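Local coordinates for protein arsenate Reductase (Corynebacterium glutamicum, PDB 3T38) that probably reduces arsenate to arsenite in a thioredoxin-dependent reaction and has the low molecular weight tyrosine phosphatase fold, at residues A98-S103 with E129-R134. Numbering follows the deposited sequence.
Sequences ASALLS and EILSER
Leu131 reaches from helix 125-133 to the flank of helix 94-106 and divides its two methyls between neighbouring residues there. Its CD1 lies 4.1 Å from CB of Ala100, while CD2 comes within 4.5 Å of CD2 of Leu101, a looser approach. The alanine and Leu131 both direct their CB across the gap, and Ile138 touches both. The CB of Leu101 does not point at the partner segment, but the end of its side chain comes nearer: CG lies anti to its own carbonyl carbon, and with CD1 extended away from CA (chi2 174°) the other branch, CD2, faces Leu131 and Arg134. In the low molecular weight phosphatase fold of this enzyme, helix 94-106 packs against the parallel sheet: Ser99 and Leu102 touch strands 83-88 and 111-116, whereas Ala100 and Leu101 meet the end of helix 125-133. Just past that end, Arg134 sends its side chain back toward Leu101, the two crossing at about a right angle. CG sits between the backbone N and the carbonyl carbon (chi1 65°), and a bend at chi3 (-94°) turns the guanidinium so that one face receives CD2 of Leu101, 4.0 Å from NH2 of Arg134. The same NH2 forms a salt bridge with Asp198 of helix 190-211, which also touches Leu101.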
# COMPACT_ATOMS: atom_id res chain seq x y z
N ALA A 98 11.31 17.51 6.28
CA ALA A 98 12.24 16.98 7.24
C ALA A 98 13.29 16.14 6.51
O ALA A 98 14.49 16.21 6.79
CB ALA A 98 11.54 16.15 8.28
N SER A 99 12.82 15.32 5.57
CA SER A 99 13.71 14.43 4.88
C SER A 99 14.74 15.19 4.06
O SER A 99 15.92 14.78 4.02
CB SER A 99 12.89 13.48 3.95
OG SER A 99 13.78 12.73 3.11
N ALA A 100 14.30 16.25 3.37
CA ALA A 100 15.20 16.99 2.48
C ALA A 100 16.20 17.83 3.28
O ALA A 100 17.33 18.00 2.85
CB ALA A 100 14.41 17.86 1.43
N LEU A 101 15.80 18.30 4.46
CA LEU A 101 16.69 19.11 5.30
C LEU A 101 17.78 18.15 5.83
O LEU A 101 18.98 18.42 5.73
CB LEU A 101 15.90 19.88 6.38
CG LEU A 101 15.05 21.12 5.93
CD1 LEU A 101 14.14 21.80 7.02
CD2 LEU A 101 15.98 22.23 5.42
N LEU A 102 17.39 16.98 6.30
CA LEU A 102 18.44 16.07 6.81
C LEU A 102 19.41 15.63 5.73
O LEU A 102 20.62 15.61 5.95
CB LEU A 102 17.83 14.88 7.62
CG LEU A 102 18.78 13.84 8.23
CD1 LEU A 102 19.81 14.48 9.15
CD2 LEU A 102 18.01 12.75 9.00
N SER A 103 18.93 15.31 4.54
CA SER A 103 19.86 14.95 3.45
C SER A 103 20.80 16.08 3.12
O SER A 103 21.96 15.86 2.81
CB SER A 103 19.13 14.46 2.17
OG SER A 103 18.21 13.41 2.52
N GLU A 129 8.73 25.24 -3.77
CA GLU A 129 9.21 26.60 -3.97
C GLU A 129 10.11 27.13 -2.82
O GLU A 129 11.19 27.66 -3.11
CB GLU A 129 8.07 27.58 -4.33
CG GLU A 129 8.53 29.09 -4.39
CD GLU A 129 7.42 30.08 -4.81
OE1 GLU A 129 6.25 29.67 -4.97
OE2 GLU A 129 7.74 31.28 -5.02
N ILE A 130 9.69 26.97 -1.56
CA ILE A 130 10.46 27.49 -0.41
C ILE A 130 11.81 26.78 -0.25
O ILE A 130 12.84 27.43 -0.02
CB ILE A 130 9.73 27.40 0.98
CG1 ILE A 130 8.31 27.99 0.99
CG2 ILE A 130 10.57 28.06 2.10
CD1 ILE A 130 8.21 29.38 0.67
N LEU A 131 11.80 25.45 -0.33
CA LEU A 131 13.04 24.67 -0.22
C LEU A 131 13.96 25.08 -1.36
O LEU A 131 15.12 25.38 -1.14
CB LEU A 131 12.77 23.17 -0.26
CG LEU A 131 12.09 22.61 0.99
CD1 LEU A 131 11.93 21.13 0.85
CD2 LEU A 131 12.88 23.00 2.30
N SER A 132 13.40 25.11 -2.56
CA SER A 132 14.12 25.66 -3.72
C SER A 132 14.77 27.05 -3.51
O SER A 132 15.92 27.23 -3.87
CB SER A 132 13.22 25.69 -4.94
OG SER A 132 13.94 26.25 -6.01
N GLU A 133 14.04 27.99 -2.89
CA GLU A 133 14.49 29.39 -2.69
C GLU A 133 15.68 29.51 -1.79
O GLU A 133 16.29 30.57 -1.73
CB GLU A 133 13.43 30.23 -2.01
CG GLU A 133 12.16 30.45 -2.77
CD GLU A 133 11.30 31.52 -2.09
OE1 GLU A 133 10.07 31.31 -1.98
OE2 GLU A 133 11.88 32.56 -1.68
N ARG A 134 15.96 28.48 -1.01
CA ARG A 134 17.03 28.51 -0.04
C ARG A 134 18.00 27.38 -0.34
O ARG A 134 18.74 26.94 0.53
CB ARG A 134 16.51 28.39 1.40
CG ARG A 134 15.84 27.07 1.72
CD ARG A 134 15.32 27.05 3.13
NE ARG A 134 16.30 26.47 4.01
CZ ARG A 134 16.29 26.58 5.33
NH1 ARG A 134 15.32 27.28 5.93
NH2 ARG A 134 17.28 26.00 6.03